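Local coordinates for metallo-beta-lactamase family protein (Thermus thermophilus, PDB 2ZO4) that is probably a hydrolase of the metallo-beta-lactamase superfamily, carrying two zinc ions on a scaffold of beta sheets and helices, at residues 11-16 with 43-48; 64-69 with 87-92; 216-221 with 246-251; 267-272 with 287-292. One frame throughout, in Å; residues are numbered along the deposited sequence.

In the fold
Contacts 1 and 2 belong to the same six-stranded sheet. Contact 1 sets helix 43-55 against its outer strand 8-14, partly open to solvent and apolar, with no hydrogen bond across; contact 2 lies deeper, joining two parallel strands by backbone hydrogen bonds with side chains packed on both faces. Contact 3 pairs two helices, leucines on one side and a lysine–aspartate salt bridge on another. Contact 4 is a buried helix crossing in the C-terminal region, about 32 Å centre to centre from contact 2. Contacts 3 and 4 touch through His-251 and Glu-291, and helix 240-261 of contact 3 leads along the chain into helix 268-275 of contact 4.

Contact 1 (11-16 with 43-48); sequences LPVPIP and RAARGA
Val-13 and Pro-14, at the end of the outer strand 8-14, lie against Ala-45 and Ala-48 on the first turns of helix 43-55. This is strand-against-helix packing of the kind that builds the layers of the metallo-beta-lactamase fold. The two short axes run nearly antiparallel, at 160°, and approach to 7.1 Å, a close fit that the small alanines permit. Val-13 makes its contact with one branch. CG1 stands anti to the backbone N (chi1 176°), which sends it to the helix, where it lies 3.7 Å from Ala-45 CB and also meets the backbone of Ala-45, 3.6 Å from Ala-45 O. CG2 branches off beside the backbone N, anti to the carbonyl carbon. Val-13 also rests on Ala-39 and Val-22, and backbone hydrogen bonds to Val-22 fix its strand to the neighbouring strand 21-29. The Val-13 side chain lies about 8 Å from that of the zinc ligand Asp-74. At the N-terminal end of the helix, Thr-42 OG1 hydrogen-bonds to Ala-45 N. No hydrogen bond joins the segments. Pro-14 works at the more exposed border, and its ring meets the helix chiefly through one atom, CD. This ring carbon, bonded to the backbone N, meets Ala-48 CB at 3.6 Å, while Pro-14 O sits 3.5 Å from Ala-45 CB.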
loop_
_atom_site.group_PDB
_atom_site.type_symbol
_atom_site.label_atom_id
_atom_site.label_comp_id
_atom_site.label_asym_id
_atom_site.label_seq_id
_atom_site.Cartn_x
_atom_site.Cartn_y
_atom_site.Cartn_z
ATOM N N LEU A 11 -5.531 5.938 14.878
ATOM C CA LEU A 11 -6.931 5.529 14.720
ATOM C C LEU A 11 -7.023 4.141 14.075
ATOM O O LEU A 11 -7.041 4.029 12.844
ATOM C CB LEU A 11 -7.705 6.555 13.876
ATOM C CG LEU A 11 -8.316 7.800 14.533
ATOM C CD1 LEU A 11 -7.279 8.698 15.171
ATOM C CD2 LEU A 11 -9.132 8.594 13.524
ATOM N N PRO A 12 -7.051 3.077 14.902
ATOM C CA PRO A 12 -7.190 1.710 14.393
ATOM C C PRO A 12 -8.619 1.411 13.927
ATOM O O PRO A 12 -9.573 1.643 14.665
ATOM C CB PRO A 12 -6.822 0.842 15.607
ATOM C CG PRO A 12 -6.232 1.787 16.623
ATOM C CD PRO A 12 -6.912 3.089 16.366
ATOM N N VAL A 13 -8.756 0.906 12.706
ATOM C CA VAL A 13 -10.070 0.662 12.106
ATOM C C VAL A 13 -10.150 -0.767 11.561
ATOM O O VAL A 13 -9.233 -1.208 10.870
ATOM C CB VAL A 13 -10.377 1.705 10.983
ATOM C CG1 VAL A 13 -11.694 1.408 10.295
ATOM C CG2 VAL A 13 -10.397 3.117 11.545
ATOM N N PRO A 14 -11.240 -1.503 11.881
ATOM C CA PRO A 14 -11.411 -2.875 11.378
ATOM C C PRO A 14 -11.633 -2.934 9.867
ATOM O O PRO A 14 -12.347 -2.105 9.310
ATOM C CB PRO A 14 -12.659 -3.381 12.118
ATOM C CG PRO A 14 -12.875 -2.412 13.249
ATOM C CD PRO A 14 -12.361 -1.104 12.751
ATOM N N ILE A 15 -11.001 -3.913 9.224
ATOM C CA ILE A 15 -11.115 -4.116 7.779
ATOM C C ILE A 15 -11.395 -5.591 7.453
ATOM O O ILE A 15 -10.874 -6.487 8.125
ATOM C CB ILE A 15 -9.862 -3.603 7.001
ATOM C CG1 ILE A 15 -8.569 -4.252 7.520
ATOM C CG2 ILE A 15 -9.784 -2.083 7.058
ATOM C CD1 ILE A 15 -7.349 -4.036 6.623
ATOM N N PRO A 16 -12.230 -5.848 6.427
ATOM C CA PRO A 16 -12.627 -7.219 6.104
ATOM C C PRO A 16 -11.576 -7.985 5.290
ATOM O O PRO A 16 -11.927 -8.732 4.371
ATOM C CB PRO A 16 -13.906 -7.016 5.287
ATOM C CG PRO A 16 -13.695 -5.718 4.594
ATOM C CD PRO A 16 -12.865 -4.865 5.526
ATOM N N ARG A 43 -19.985 -0.932 7.309
ATOM C CA ARG A 43 -20.646 -0.406 8.501
ATOM C C ARG A 43 -19.695 -0.392 9.703
ATOM O O ARG A 43 -19.646 0.588 10.457
ATOM C CB ARG A 43 -21.915 -1.208 8.814
ATOM N N ALA A 44 -18.930 -1.470 9.859
ATOM C CA ALA A 44 -17.978 -1.601 10.960
ATOM C C ALA A 44 -16.820 -0.601 10.874
ATOM O O ALA A 44 -16.389 -0.066 11.892
ATOM C CB ALA A 44 -17.450 -3.026 11.041
ATOM N N ALA A 45 -16.319 -0.357 9.664
ATOM C CA ALA A 45 -15.226 0.598 9.465
ATOM C C ALA A 45 -15.687 2.047 9.627
ATOM O O ALA A 45 -15.038 2.830 10.322
ATOM C CB ALA A 45 -14.561 0.386 8.109
ATOM N N ARG A 46 -16.804 2.396 8.986
ATOM C CA ARG A 46 -17.405 3.731 9.118
ATOM C C ARG A 46 -17.746 4.053 10.569
ATOM O O ARG A 46 -17.496 5.163 11.040
ATOM C CB ARG A 46 -18.680 3.845 8.280
ATOM C CG ARG A 46 -18.479 3.925 6.778
ATOM C CD ARG A 46 -19.829 3.872 6.078
ATOM N NE ARG A 46 -19.724 4.035 4.628
ATOM C CZ ARG A 46 -19.767 5.206 3.994
ATOM N NH1 ARG A 46 -19.906 6.337 4.674
ATOM N NH2 ARG A 46 -19.666 5.245 2.673
ATOM N N GLY A 47 -18.318 3.069 11.262
ATOM C CA GLY A 47 -18.747 3.215 12.650
ATOM C C GLY A 47 -17.588 3.460 13.589
ATOM O O GLY A 47 -17.648 4.354 14.434
ATOM N N ALA A 48 -16.531 2.666 13.428
ATOM C CA ALA A 48 -15.307 2.813 14.212
ATOM C C ALA A 48 -14.649 4.181 14.017
ATOM O O ALA A 48 -14.200 4.803 14.986
ATOM C CB ALA A 48 -14.330 1.703 13.871
#

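Contact 2 (64-69 with 87-92); sequences KTILLT and ARVFLH
Ile-66 O takes one strong bond and two lesser contacts from strand 88-92. Phe-90 N donates to it at 2.7 Å, almost along the C=O axis (163°); the CA-H of Val-89 makes a bent, weaker contact, with Val-89 CA 3.6 Å from Ile-66 O; and the Phe-90 ring offers it an edge, in plane. Arg-88 O likewise accepts from Ile-66 N at 2.7 Å, and further bonds run from Arg-88 N to Lys-64 O and from Leu-68 N to Phe-90 O. The alternation is that of parallel strands, tilted by 17°, with helix 79-84 in the connection between them: a beta-alpha-beta unit of the metallo-beta-lactamase fold. Just past strand 65-68 come the zinc ligands His-70, His-72, Asp-74 and His-75. On one face Leu-67 and Phe-90 run side by side, Leu-67 CD2 reaching Phe-90 CD2 at 3.7 Å, and Thr-65 CG2 meets the CD2–CE2 side of the same ring obliquely. For Thr-65 it is chi1 of -54° that turns the methyl, not the hydroxyl, to the ring. On the opposite face Leu-68 CD1 touches both Val-89 CG1 (3.8 Å) and Leu-91 CG (4.0 Å), while helix 79-84 covers Ile-66 and Ala-87 with Phe-82. Where the strands part, a water lies between Leu-68 O and His-92 N, accepting from the latter at 3.0 Å and probably donating to the former.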
loop_
_atom_site.group_PDB
_atom_site.type_symbol
_atom_site.label_atom_id
_atom_site.label_comp_id
_atom_site.label_asym_id
_atom_site.label_seq_id
_atom_site.Cartn_x
_atom_site.Cartn_y
_atom_site.Cartn_z
ATOM N N LYS A 64 -11.055 18.194 6.710
ATOM C CA LYS A 64 -10.994 18.985 5.480
ATOM C C LYS A 64 -9.825 18.628 4.558
ATOM O O LYS A 64 -9.805 19.046 3.400
ATOM C CB LYS A 64 -10.993 20.484 5.808
ATOM C CG LYS A 64 -12.347 21.027 6.292
ATOM C CD LYS A 64 -13.365 21.096 5.152
ATOM C CE LYS A 64 -14.702 21.670 5.620
ATOM N NZ LYS A 64 -15.664 21.809 4.480
ATOM N N THR A 65 -8.859 17.865 5.069
ATOM C CA THR A 65 -7.718 17.417 4.259
ATOM C C THR A 65 -7.535 15.910 4.386
ATOM O O THR A 65 -7.527 15.367 5.496
ATOM C CB THR A 65 -6.395 18.135 4.647
ATOM O OG1 THR A 65 -6.581 19.547 4.582
ATOM C CG2 THR A 65 -5.250 17.747 3.697
ATOM N N ILE A 66 -7.405 15.244 3.242
ATOM C CA ILE A 66 -7.128 13.817 3.204
ATOM C C ILE A 66 -5.782 13.581 2.528
ATOM O O ILE A 66 -5.564 14.012 1.392
ATOM C CB ILE A 66 -8.233 13.025 2.454
ATOM C CG1 ILE A 66 -9.631 13.323 3.026
ATOM C CG2 ILE A 66 -7.917 11.522 2.451
ATOM C CD1 ILE A 66 -9.874 12.839 4.454
ATOM N N LEU A 67 -4.886 12.901 3.239
ATOM C CA LEU A 67 -3.598 12.502 2.683
ATOM C C LEU A 67 -3.560 10.983 2.522
ATOM O O LEU A 67 -3.603 10.254 3.510
ATOM C CB LEU A 67 -2.445 12.992 3.574
ATOM C CG LEU A 67 -2.398 14.492 3.904
ATOM C CD1 LEU A 67 -1.284 14.796 4.883
ATOM C CD2 LEU A 67 -2.246 15.345 2.643
ATOM N N LEU A 68 -3.488 10.514 1.279
ATOM C CA LEU A 68 -3.488 9.075 0.999
ATOM C C LEU A 68 -2.091 8.535 0.738
ATOM O O LEU A 68 -1.380 9.028 -0.136
ATOM C CB LEU A 68 -4.396 8.740 -0.195
ATOM C CG LEU A 68 -5.891 9.054 -0.083
ATOM C CD1 LEU A 68 -6.620 8.653 -1.364
ATOM C CD2 LEU A 68 -6.524 8.378 1.131
ATOM N N THR A 69 -1.708 7.508 1.492
ATOM C CA THR A 69 -0.436 6.830 1.259
ATOM C C THR A 69 -0.468 6.061 -0.059
ATOM O O THR A 69 0.505 6.081 -0.812
ATOM C CB THR A 69 -0.054 5.886 2.423
ATOM O OG1 THR A 69 -1.070 4.890 2.592
ATOM C CG2 THR A 69 0.121 6.677 3.724
ATOM N N ALA A 87 -13.947 17.785 1.696
ATOM C CA ALA A 87 -12.525 17.541 1.955
ATOM C C ALA A 87 -11.683 17.550 0.687
ATOM O O ALA A 87 -12.144 17.164 -0.392
ATOM C CB ALA A 87 -12.336 16.222 2.693
ATOM N N ARG A 88 -10.438 17.985 0.831
ATOM C CA ARG A 88 -9.477 17.953 -0.262
ATOM C C ARG A 88 -8.628 16.689 -0.160
ATOM O O ARG A 88 -8.014 16.434 0.877
ATOM C CB ARG A 88 -8.599 19.198 -0.219
ATOM C CG ARG A 88 -7.989 19.557 -1.555
ATOM C CD ARG A 88 -8.207 21.036 -1.845
ATOM N NE ARG A 88 -7.300 21.892 -1.087
ATOM C CZ ARG A 88 -7.487 23.194 -0.884
ATOM N NH1 ARG A 88 -6.598 23.883 -0.187
ATOM N NH2 ARG A 88 -8.564 23.809 -1.365
ATOM N N VAL A 89 -8.605 15.905 -1.236
ATOM C CA VAL A 89 -7.890 14.627 -1.251
ATOM C C VAL A 89 -6.556 14.725 -1.997
ATOM O O VAL A 89 -6.506 15.186 -3.142
ATOM C CB VAL A 89 -8.762 13.491 -1.850
ATOM C CG1 VAL A 89 -8.022 12.157 -1.824
ATOM C CG2 VAL A 89 -10.065 13.368 -1.089
ATOM N N PHE A 90 -5.486 14.292 -1.331
ATOM C CA PHE A 90 -4.146 14.271 -1.907
ATOM C C PHE A 90 -3.670 12.834 -2.121
ATOM O O PHE A 90 -3.837 11.979 -1.244
ATOM C CB PHE A 90 -3.161 15.015 -1.000
ATOM C CG PHE A 90 -3.359 16.509 -0.976
ATOM C CD1 PHE A 90 -2.698 17.322 -1.889
ATOM C CD2 PHE A 90 -4.197 17.102 -0.032
ATOM C CE1 PHE A 90 -2.865 18.705 -1.868
ATOM C CE2 PHE A 90 -4.372 18.480 0.001
ATOM C CZ PHE A 90 -3.706 19.285 -0.920
ATOM N N LEU A 91 -3.069 12.590 -3.286
ATOM C CA LEU A 91 -2.655 11.257 -3.717
ATOM C C LEU A 91 -1.406 11.416 -4.575
ATOM O O LEU A 91 -1.364 12.312 -5.418
ATOM C CB LEU A 91 -3.763 10.640 -4.576
ATOM C CG LEU A 91 -4.219 9.176 -4.534
ATOM C CD1 LEU A 91 -4.679 8.768 -5.928
ATOM C CD2 LEU A 91 -3.178 8.194 -4.011
ATOM N N HIS A 92 -0.401 10.557 -4.393
ATOM C CA HIS A 92 0.818 10.664 -5.210
ATOM C C HIS A 92 0.543 10.471 -6.699
ATOM O O HIS A 92 -0.207 9.576 -7.088
ATOM C CB HIS A 92 1.915 9.702 -4.756
ATOM C CG HIS A 92 3.211 9.902 -5.476
ATOM N ND1 HIS A 92 3.509 9.271 -6.663
ATOM C CD2 HIS A 92 4.275 10.690 -5.191
ATOM C CE1 HIS A 92 4.704 9.655 -7.076
ATOM N NE2 HIS A 92 5.189 10.516 -6.200
HETATM O O HOH W 1 -0.229 8.348 -2.404
#

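Contact 3 (216-221 with 246-251); sequences RSLDRL and ELKAHH
Two bends, at chi2 (82°) and chi4 (74°), bring the chain of Lys-248 across to helix 210-222 and set its ammonium beside Asp-219. The carboxylate, with CG beside its own backbone N, meets the lysine chain at about a right angle. Lys-248 NZ and Asp-219 OD2 form a salt bridge at 2.9 Å; as a hydrogen bond it is weak. The same NZ also hydrogen-bonds to Leu-215 O, so a backbone carbonyl and a carboxylate of one helix share the ammonium, and this double hold probably limits its swing near the surface. On the way there the methylenes of Lys-248 slide past Leu-218 in the opposite direction, with Lys-248 CD 3.7 Å from Leu-218 CB. The helices are antiparallel, 159° between the short axes, which are 9.9 Å apart at their closest. Helix 210-222 belongs to the metallo-beta-lactamase part of the chain, and helix 240-261, which comes after strand 228-231, leads towards the C-terminal helices. Nearby, the ring nitrogens of His-251 hydrogen-bond to Ser-197 and His-295. Deeper between the two helices Leu-218 is directed toward its partner helix. Its CD1 reaches Leu-247 CB at 3.8 Å and the backbone, Lys-248 N, at 3.7 Å; its CD2 is 4.1 Å from Leu-247 CD1. The two leucine side chains cross roughly at right angles, and Leu-247 also packs on Leu-192.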
loop_
_atom_site.group_PDB
_atom_site.type_symbol
_atom_site.label_atom_id
_atom_site.label_comp_id
_atom_site.label_asym_id
_atom_site.label_seq_id
_atom_site.Cartn_x
_atom_site.Cartn_y
_atom_site.Cartn_z
ATOM N N ARG A 216 14.457 -0.634 -3.331
ATOM C CA ARG A 216 15.059 0.699 -3.362
ATOM C C ARG A 216 14.374 1.634 -2.358
ATOM O O ARG A 216 15.021 2.496 -1.764
ATOM C CB ARG A 216 15.022 1.279 -4.779
ATOM C CG ARG A 216 15.689 2.636 -4.925
ATOM C CD ARG A 216 16.672 2.653 -6.086
ATOM N NE ARG A 216 18.028 2.302 -5.663
ATOM C CZ ARG A 216 18.986 3.184 -5.371
ATOM N NH1 ARG A 216 18.753 4.491 -5.450
ATOM N NH2 ARG A 216 20.185 2.758 -4.992
ATOM N N SER A 217 13.068 1.450 -2.172
ATOM C CA SER A 217 12.299 2.238 -1.202
ATOM C C SER A 217 12.730 1.931 0.231
ATOM O O SER A 217 12.861 2.840 1.045
ATOM C CB SER A 217 10.797 2.006 -1.379
ATOM O OG SER A 217 10.363 2.498 -2.633
ATOM N N LEU A 218 12.960 0.650 0.519
ATOM C CA LEU A 218 13.496 0.214 1.812
ATOM C C LEU A 218 14.864 0.832 2.093
ATOM O O LEU A 218 15.132 1.246 3.219
ATOM C CB LEU A 218 13.600 -1.314 1.879
ATOM C CG LEU A 218 12.352 -2.192 1.747
ATOM C CD1 LEU A 218 12.760 -3.658 1.718
ATOM C CD2 LEU A 218 11.340 -1.929 2.862
ATOM N N ASP A 219 15.719 0.886 1.071
ATOM C CA ASP A 219 17.021 1.556 1.161
ATOM C C ASP A 219 16.857 3.025 1.535
ATOM O O ASP A 219 17.544 3.520 2.429
ATOM C CB ASP A 219 17.774 1.462 -0.170
ATOM C CG ASP A 219 18.539 0.159 -0.334
ATOM O OD1 ASP A 219 19.190 -0.300 0.632
ATOM O OD2 ASP A 219 18.501 -0.406 -1.449
ATOM N N ARG A 220 15.941 3.707 0.843
ATOM C CA ARG A 220 15.650 5.124 1.070
ATOM C C ARG A 220 15.204 5.362 2.515
ATOM O O ARG A 220 15.719 6.257 3.182
ATOM C CB ARG A 220 14.580 5.610 0.080
ATOM C CG ARG A 220 14.509 7.123 -0.122
ATOM C CD ARG A 220 13.251 7.732 0.497
ATOM N NE ARG A 220 13.144 9.166 0.218
ATOM C CZ ARG A 220 12.480 9.701 -0.806
ATOM N NH1 ARG A 220 11.832 8.934 -1.676
ATOM N NH2 ARG A 220 12.456 11.021 -0.960
ATOM N N LEU A 221 14.269 4.541 2.991
ATOM C CA LEU A 221 13.784 4.622 4.373
ATOM C C LEU A 221 14.852 4.256 5.403
ATOM O O LEU A 221 14.883 4.833 6.487
ATOM C CB LEU A 221 12.540 3.748 4.576
ATOM C CG LEU A 221 11.295 4.081 3.745
ATOM C CD1 LEU A 221 10.153 3.124 4.091
ATOM C CD2 LEU A 221 10.867 5.540 3.921
ATOM N N GLU A 246 15.817 -5.696 7.786
ATOM C CA GLU A 246 15.157 -6.993 7.972
ATOM C C GLU A 246 14.270 -7.381 6.782
ATOM O O GLU A 246 14.227 -8.546 6.391
ATOM C CB GLU A 246 14.336 -7.012 9.267
ATOM C CG GLU A 246 15.171 -7.166 10.540
ATOM C CD GLU A 246 14.378 -6.933 11.822
ATOM O OE1 GLU A 246 13.138 -6.745 11.768
ATOM O OE2 GLU A 246 15.007 -6.941 12.901
ATOM N N LEU A 247 13.566 -6.403 6.216
ATOM C CA LEU A 247 12.679 -6.652 5.073
ATOM C C LEU A 247 13.460 -6.888 3.786
ATOM O O LEU A 247 13.020 -7.633 2.910
ATOM C CB LEU A 247 11.676 -5.511 4.903
ATOM C CG LEU A 247 10.545 -5.478 5.933
ATOM C CD1 LEU A 247 9.763 -4.174 5.844
ATOM C CD2 LEU A 247 9.625 -6.674 5.763
ATOM N N LYS A 248 14.621 -6.245 3.690
ATOM C CA LYS A 248 15.586 -6.506 2.632
ATOM C C LYS A 248 15.998 -7.977 2.669
ATOM O O LYS A 248 15.903 -8.684 1.664
ATOM C CB LYS A 248 16.820 -5.639 2.854
ATOM C CG LYS A 248 17.270 -4.874 1.648
ATOM C CD LYS A 248 16.462 -3.607 1.512
ATOM C CE LYS A 248 17.203 -2.576 0.690
ATOM N NZ LYS A 248 17.224 -2.868 -0.777
ATOM N N ALA A 249 16.437 -8.423 3.846
ATOM C CA ALA A 249 16.904 -9.792 4.059
ATOM C C ALA A 249 15.786 -10.808 3.843
ATOM O O ALA A 249 16.014 -11.875 3.273
ATOM C CB ALA A 249 17.504 -9.939 5.461
ATOM N N HIS A 250 14.584 -10.457 4.295
ATOM C CA HIS A 250 13.381 -11.265 4.098
ATOM C C HIS A 250 13.140 -11.589 2.625
ATOM O O HIS A 250 12.955 -12.746 2.260
ATOM C CB HIS A 250 12.158 -10.549 4.689
ATOM C CG HIS A 250 10.857 -11.237 4.409
ATOM N ND1 HIS A 250 10.512 -12.440 4.985
ATOM C CD2 HIS A 250 9.819 -10.892 3.610
ATOM C CE1 HIS A 250 9.317 -12.806 4.555
ATOM N NE2 HIS A 250 8.874 -11.883 3.719
ATOM N N HIS A 251 13.142 -10.561 1.781
ATOM C CA HIS A 251 12.882 -10.758 0.358
ATOM C C HIS A 251 14.018 -11.477 -0.354
ATOM O O HIS A 251 13.778 -12.231 -1.294
ATOM C CB HIS A 251 12.512 -9.443 -0.323
ATOM C CG HIS A 251 11.129 -8.982 0.012
ATOM N ND1 HIS A 251 10.005 -9.514 -0.584
ATOM C CD2 HIS A 251 10.685 -8.079 0.916
ATOM C CE1 HIS A 251 8.929 -8.941 -0.075
ATOM N NE2 HIS A 251 9.314 -8.065 0.834
#

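Contact 4 (267-272 with 287-292); sequences TAWELS and FAFAET
Thr-292 presses on helix 268-275 with every atom of its side chain. CB lies 3.9 Å from Ser-272 CB. From there the two branches part: OG1 comes against the same serine, 3.3 Å from Ser-272 CB, and CG2 reaches Leu-271 CB at 3.8 Å and, at a like distance, Ala-268 O. A chi1 of -54° makes this division, putting CG2 anti to the backbone N and OG1 anti to the carbonyl carbon. The hydroxyl spends its proton within its own helix, donating to Ala-288 O at 2.7 Å. That carbonyl also accepts from Thr-292 N, which reaches it from the other face of its plane, so the buried OG1 is satisfied without a partner on the opposing helix. The short axes cross at 112° and come within 8.5 Å. Such an arrangement, followed by the hairpin of strands 305-308 and 313-316, is consistent with a winged helix-turn-helix in this C-terminal domain. Helix 268-275 starts with a capping box of Thr-267 and Glu-270, and Glu-270 also forms a salt bridge with Arg-313 of the hairpin. On another side of the crossing Phe-289 lies beside the first turn: CE1 is 4.0 Å from Ala-268 CB, and the ring turns an edge to Trp-269 N. Phe-289 CD1 in turn sits at the edge of the indole, 4.3 Å from Trp-269 CE3, and Phe-117 meets the phenyl ring from outside the two helices.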
loop_
_atom_site.group_PDB
_atom_site.type_symbol
_atom_site.label_atom_id
_atom_site.label_comp_id
_atom_site.label_asym_id
_atom_site.label_seq_id
_atom_site.Cartn_x
_atom_site.Cartn_y
_atom_site.Cartn_z
ATOM N N THR A 267 4.188 -22.849 -12.938
ATOM C CA THR A 267 3.416 -21.625 -13.125
ATOM C C THR A 267 3.437 -20.801 -11.842
ATOM O O THR A 267 3.661 -21.342 -10.759
ATOM C CB THR A 267 1.948 -21.927 -13.479
ATOM O OG1 THR A 267 1.276 -22.431 -12.317
ATOM C CG2 THR A 267 1.855 -22.954 -14.611
ATOM N N ALA A 268 3.180 -19.500 -11.964
ATOM C CA ALA A 268 3.117 -18.609 -10.802
ATOM C C ALA A 268 2.039 -19.023 -9.792
ATOM O O ALA A 268 2.206 -18.832 -8.588
ATOM C CB ALA A 268 2.913 -17.174 -11.244
ATOM N N TRP A 269 0.940 -19.593 -10.279
ATOM C CA TRP A 269 -0.129 -20.043 -9.392
ATOM C C TRP A 269 0.313 -21.183 -8.472
ATOM O O TRP A 269 0.128 -21.100 -7.258
ATOM C CB TRP A 269 -1.383 -20.441 -10.171
ATOM C CG TRP A 269 -2.414 -21.092 -9.293
ATOM C CD1 TRP A 269 -2.710 -22.424 -9.224
ATOM C CD2 TRP A 269 -3.264 -20.442 -8.338
ATOM N NE1 TRP A 269 -3.698 -22.643 -8.293
ATOM C CE2 TRP A 269 -4.054 -21.445 -7.731
ATOM C CE3 TRP A 269 -3.434 -19.108 -7.937
ATOM C CZ2 TRP A 269 -5.011 -21.158 -6.753
ATOM C CZ3 TRP A 269 -4.383 -18.824 -6.958
ATOM C CH2 TRP A 269 -5.160 -19.849 -6.379
ATOM N N GLU A 270 0.890 -22.238 -9.044
ATOM C CA GLU A 270 1.333 -23.382 -8.242
ATOM C C GLU A 270 2.489 -23.019 -7.309
ATOM O O GLU A 270 2.567 -23.519 -6.182
ATOM C CB GLU A 270 1.672 -24.597 -9.122
ATOM C CG GLU A 270 2.953 -24.503 -9.937
ATOM C CD GLU A 270 3.232 -25.774 -10.719
ATOM O OE1 GLU A 270 3.141 -25.734 -11.964
ATOM O OE2 GLU A 270 3.532 -26.816 -10.085
ATOM N N LEU A 271 3.369 -22.137 -7.779
ATOM C CA LEU A 271 4.480 -21.631 -6.971
ATOM C C LEU A 271 4.001 -20.839 -5.751
ATOM O O LEU A 271 4.583 -20.948 -4.668
ATOM C CB LEU A 271 5.415 -20.768 -7.827
ATOM C CG LEU A 271 6.295 -21.510 -8.833
ATOM C CD1 LEU A 271 6.892 -20.530 -9.830
ATOM C CD2 LEU A 271 7.391 -22.307 -8.121
ATOM N N SER A 272 2.940 -20.056 -5.940
ATOM C CA SER A 272 2.382 -19.204 -4.885
ATOM C C SER A 272 1.835 -19.986 -3.683
ATOM O O SER A 272 1.706 -19.435 -2.589
ATOM C CB SER A 272 1.302 -18.275 -5.453
ATOM O OG SER A 272 0.155 -18.994 -5.865
ATOM N N PHE A 287 -3.267 -12.193 -3.310
ATOM C CA PHE A 287 -2.066 -11.457 -2.916
ATOM C C PHE A 287 -0.814 -12.330 -2.990
ATOM O O PHE A 287 0.244 -11.862 -3.403
ATOM C CB PHE A 287 -2.225 -10.865 -1.512
ATOM C CG PHE A 287 -3.415 -9.955 -1.371
ATOM C CD1 PHE A 287 -4.477 -10.303 -0.541
ATOM C CD2 PHE A 287 -3.481 -8.757 -2.083
ATOM C CE1 PHE A 287 -5.587 -9.466 -0.413
ATOM C CE2 PHE A 287 -4.588 -7.915 -1.964
ATOM C CZ PHE A 287 -5.642 -8.269 -1.125
ATOM N N ALA A 288 -0.946 -13.593 -2.586
ATOM C CA ALA A 288 0.135 -14.571 -2.716
ATOM C C ALA A 288 0.560 -14.737 -4.183
ATOM O O ALA A 288 1.753 -14.749 -4.483
ATOM C CB ALA A 288 -0.278 -15.913 -2.110
ATOM N N PHE A 289 -0.419 -14.837 -5.085
ATOM C CA PHE A 289 -0.162 -14.910 -6.525
ATOM C C PHE A 289 0.613 -13.701 -7.062
ATOM O O PHE A 289 1.610 -13.865 -7.765
ATOM C CB PHE A 289 -1.470 -15.070 -7.307
ATOM C CG PHE A 289 -1.316 -14.917 -8.806
ATOM C CD1 PHE A 289 -0.999 -16.012 -9.601
ATOM C CD2 PHE A 289 -1.493 -13.679 -9.418
ATOM C CE1 PHE A 289 -0.863 -15.876 -10.983
ATOM C CE2 PHE A 289 -1.348 -13.531 -10.797
ATOM C CZ PHE A 289 -1.036 -14.635 -11.579
ATOM N N ALA A 290 0.132 -12.499 -6.744
ATOM C CA ALA A 290 0.736 -11.261 -7.239
ATOM C C ALA A 290 2.146 -11.037 -6.692
ATOM O O ALA A 290 3.014 -10.543 -7.411
ATOM C CB ALA A 290 -0.160 -10.066 -6.941
ATOM N N GLU A 291 2.356 -11.403 -5.426
ATOM C CA GLU A 291 3.676 -11.353 -4.785
ATOM C C GLU A 291 4.649 -12.324 -5.443
ATOM O O GLU A 291 5.798 -11.972 -5.720
ATOM C CB GLU A 291 3.571 -11.674 -3.289
ATOM C CG GLU A 291 3.603 -10.459 -2.358
ATOM C CD GLU A 291 4.846 -10.394 -1.462
ATOM O OE1 GLU A 291 5.804 -11.169 -1.674
ATOM O OE2 GLU A 291 4.860 -9.561 -0.534
ATOM N N THR A 292 4.179 -13.547 -5.676
ATOM C CA THR A 292 4.976 -14.585 -6.334
ATOM C C THR A 292 5.369 -14.160 -7.752
ATOM O O THR A 292 6.508 -14.364 -8.169
ATOM C CB THR A 292 4.233 -15.938 -6.354
ATOM O OG1 THR A 292 3.848 -16.287 -5.017
ATOM C CG2 THR A 292 5.116 -17.043 -6.925
#